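Local atomic coordinates of histidine triad (HIT) protein (Sinorhizobium meliloti, PDB entry 3NRD), a protein that belongs to the histidine triad (HIT) family and probably binds nucleotides, acting on their phosphate groups. Residues 36-41 with 91-96. Residues are numbered along the deposited sequence; the frame is centred on the assembly and turned at random.
Sequences WLILVP and QLHVHV. With SO4 (sulfate ion), chain H.
Trp-36 lays the rim of its indole beside the ring of His-95, and NE1 donates to His-95 ND1 at 3.1 Å. The acceptor lies in the indole plane, whereas NE1 is tilted out of the imidazole plane. Neither ring covers the face of the other. Residues 91-96 follow the HIT signature His-φ-His-φ-His-φ-φ (φ hydrophobic), with Gln-91 in the place of the first histidine. From Val-94 the chain enters strand 94-99, antiparallel to the central strand 36-41 of the five-stranded sheet. Leu-37 pairs with Val-96 and Leu-39 with Val-94, each through two backbone hydrogen bonds. Ile-38 and His-95 form the non-hydrogen-bonded pair between them. Ile-38 CG2 packs 3.7 Å from His-95 ND1.

On the other face, Leu-39 CB lies 4.4 Å from Val-94 CB, with Val-96 on the same side. Helix 54-75 covers this apolar patch through Val-67, Ala-68 and Leu-71. At the far end, Pro-41 CG touches Leu-92 CD2, the two side chains crossing at about a right angle.

His-93 NE2 donates to sulfate O2, and His-95 NE2 to sulfate O1 at 2.7 Å. The ion, probably from the crystallisation liquor, is also bound by Gly-86 N. It is consistent with a site for a substrate phosphate. The CG of His-95 stands anti to its carbonyl carbon (chi1 -54°), which sets the ring between the indole and the sulfate. With an alanine here, Trp-36 NE1 would probably be left without this acceptor and the sulfate without one of its two imidazole donors. In His-93, chi1 58° and chi2 -68° together point ND1 back along its own segment. There Gln-91 O accepts from His-93 ND1 at 2.7 Å, almost in the imidazole plane, and fixes the ring's rotation with NE2 directed at sulfate O2.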
loop_
_atom_site.group_PDB
_atom_site.type_symbol
_atom_site.label_atom_id
_atom_site.label_comp_id
_atom_site.label_asym_id
_atom_site.label_seq_id
_atom_site.Cartn_x
_atom_site.Cartn_y
_atom_site.Cartn_z
ATOM N N TRP A 36 -11.840 3.042 -7.147
ATOM C CA TRP A 36 -10.585 3.519 -6.552
ATOM C C TRP A 36 -10.920 4.647 -5.595
ATOM O O TRP A 36 -11.470 5.673 -6.007
ATOM C CB TRP A 36 -9.703 3.969 -7.692
ATOM C CG TRP A 36 -8.356 4.481 -7.387
ATOM C CD1 TRP A 36 -7.809 4.744 -6.178
ATOM C CD2 TRP A 36 -7.395 4.849 -8.350
ATOM N NE1 TRP A 36 -6.564 5.256 -6.329
ATOM C CE2 TRP A 36 -6.281 5.335 -7.662
ATOM C CE3 TRP A 36 -7.375 4.827 -9.751
ATOM C CZ2 TRP A 36 -5.138 5.794 -8.316
ATOM C CZ3 TRP A 36 -6.247 5.282 -10.406
ATOM C CH2 TRP A 36 -5.143 5.760 -9.692
ATOM N N LEU A 37 -10.633 4.409 -4.319
ATOM C CA LEU A 37 -10.854 5.345 -3.248
ATOM C C LEU A 37 -9.523 5.789 -2.703
ATOM O O LEU A 37 -8.524 5.037 -2.749
ATOM C CB LEU A 37 -11.615 4.683 -2.127
ATOM C CG LEU A 37 -12.936 4.017 -2.541
ATOM C CD1 LEU A 37 -13.605 3.428 -1.312
ATOM C CD2 LEU A 37 -13.867 4.983 -3.254
ATOM N N ILE A 38 -9.499 6.986 -2.152
ATOM C CA ILE A 38 -8.380 7.375 -1.321
ATOM C C ILE A 38 -8.858 7.812 0.043
ATOM O O ILE A 38 -9.944 8.392 0.166
ATOM C CB ILE A 38 -7.464 8.458 -1.975
ATOM C CG1 ILE A 38 -8.161 9.775 -2.193
ATOM C CG2 ILE A 38 -6.971 7.940 -3.314
ATOM C CD1 ILE A 38 -7.203 10.904 -2.645
ATOM N N LEU A 39 -8.038 7.498 1.041
ATOM C CA LEU A 39 -8.278 7.869 2.431
ATOM C C LEU A 39 -7.218 8.886 2.788
ATOM O O LEU A 39 -6.038 8.624 2.598
ATOM C CB LEU A 39 -8.189 6.676 3.368
ATOM C CG LEU A 39 -9.527 5.969 3.572
ATOM C CD1 LEU A 39 -9.973 5.275 2.272
ATOM C CD2 LEU A 39 -9.432 4.993 4.733
ATOM N N VAL A 40 -7.630 10.053 3.266
ATOM C CA VAL A 40 -6.675 11.137 3.570
ATOM C C VAL A 40 -6.832 11.442 5.044
ATOM O O VAL A 40 -7.843 12.052 5.418
ATOM C CB VAL A 40 -6.921 12.368 2.730
ATOM C CG1 VAL A 40 -5.847 13.486 3.093
ATOM C CG2 VAL A 40 -6.921 11.988 1.245
ATOM N N PRO A 41 -5.896 10.950 5.885
ATOM C CA PRO A 41 -5.944 11.268 7.316
ATOM C C PRO A 41 -5.825 12.760 7.507
ATOM O O PRO A 41 -4.912 13.375 6.955
ATOM C CB PRO A 41 -4.702 10.600 7.890
ATOM C CG PRO A 41 -4.186 9.710 6.870
ATOM C CD PRO A 41 -4.788 10.027 5.568
ATOM N N GLN A 91 1.351 14.796 0.757
ATOM C CA GLN A 91 0.342 14.607 1.768
ATOM C C GLN A 91 -0.127 13.138 1.793
ATOM O O GLN A 91 -0.487 12.583 0.754
ATOM C CB GLN A 91 -0.841 15.515 1.476
ATOM C CG GLN A 91 -1.947 15.430 2.494
ATOM C CD GLN A 91 -2.980 16.482 2.271
ATOM O OE1 GLN A 91 -3.786 16.381 1.347
ATOM N NE2 GLN A 91 -2.949 17.517 3.080
ATOM N N LEU A 92 -0.064 12.534 2.982
ATOM C CA LEU A 92 -0.345 11.130 3.165
ATOM C C LEU A 92 -1.756 10.821 2.642
ATOM O O LEU A 92 -2.705 11.460 3.038
ATOM C CB LEU A 92 -0.237 10.721 4.653
ATOM C CG LEU A 92 -0.650 9.253 5.000
ATOM C CD1 LEU A 92 0.121 8.182 4.154
ATOM C CD2 LEU A 92 -0.466 8.991 6.488
ATOM N N HIS A 93 -1.860 9.876 1.712
ATOM C CA HIS A 93 -3.147 9.360 1.296
ATOM C C HIS A 93 -2.995 7.898 0.927
ATOM O O HIS A 93 -1.959 7.491 0.382
ATOM C CB HIS A 93 -3.737 10.190 0.168
ATOM C CG HIS A 93 -2.867 10.267 -1.039
ATOM N ND1 HIS A 93 -1.659 10.945 -1.057
ATOM C CD2 HIS A 93 -3.041 9.767 -2.283
ATOM C CE1 HIS A 93 -1.122 10.830 -2.256
ATOM N NE2 HIS A 93 -1.927 10.096 -3.005
ATOM N N VAL A 94 -4.012 7.106 1.265
ATOM C CA VAL A 94 -3.939 5.665 1.088
ATOM C C VAL A 94 -4.933 5.311 0.022
ATOM O O VAL A 94 -6.140 5.594 0.190
ATOM C CB VAL A 94 -4.258 4.899 2.355
ATOM C CG1 VAL A 94 -4.228 3.394 2.075
ATOM C CG2 VAL A 94 -3.270 5.267 3.478
ATOM N N HIS A 95 -4.429 4.722 -1.063
ATOM C CA HIS A 95 -5.227 4.192 -2.147
ATOM C C HIS A 95 -5.837 2.863 -1.716
ATOM O O HIS A 95 -5.137 2.037 -1.137
ATOM C CB HIS A 95 -4.368 3.945 -3.400
ATOM C CG HIS A 95 -3.584 5.138 -3.877
ATOM N ND1 HIS A 95 -4.111 6.092 -4.715
ATOM C CD2 HIS A 95 -2.292 5.493 -3.679
ATOM C CE1 HIS A 95 -3.190 7.005 -4.986
ATOM N NE2 HIS A 95 -2.066 6.653 -4.388
ATOM N N VAL A 96 -7.125 2.657 -2.005
ATOM C CA VAL A 96 -7.837 1.408 -1.755
ATOM C C VAL A 96 -8.631 1.125 -3.007
ATOM O O VAL A 96 -9.615 1.811 -3.292
ATOM C CB VAL A 96 -8.791 1.501 -0.565
ATOM C CG1 VAL A 96 -9.485 0.122 -0.310
ATOM C CG2 VAL A 96 -8.063 2.002 0.666
HETATM S S SO4 H . 0.317 9.064 -5.328
HETATM O O1 SO4 H . 0.184 8.070 -4.264
HETATM O O2 SO4 H . -0.990 9.656 -5.477
HETATM O O3 SO4 H . 1.227 10.130 -4.984
HETATM O O4 SO4 H . 0.741 8.543 -6.582
HETATM O O HOH W 1 -2.631 13.424 5.289
#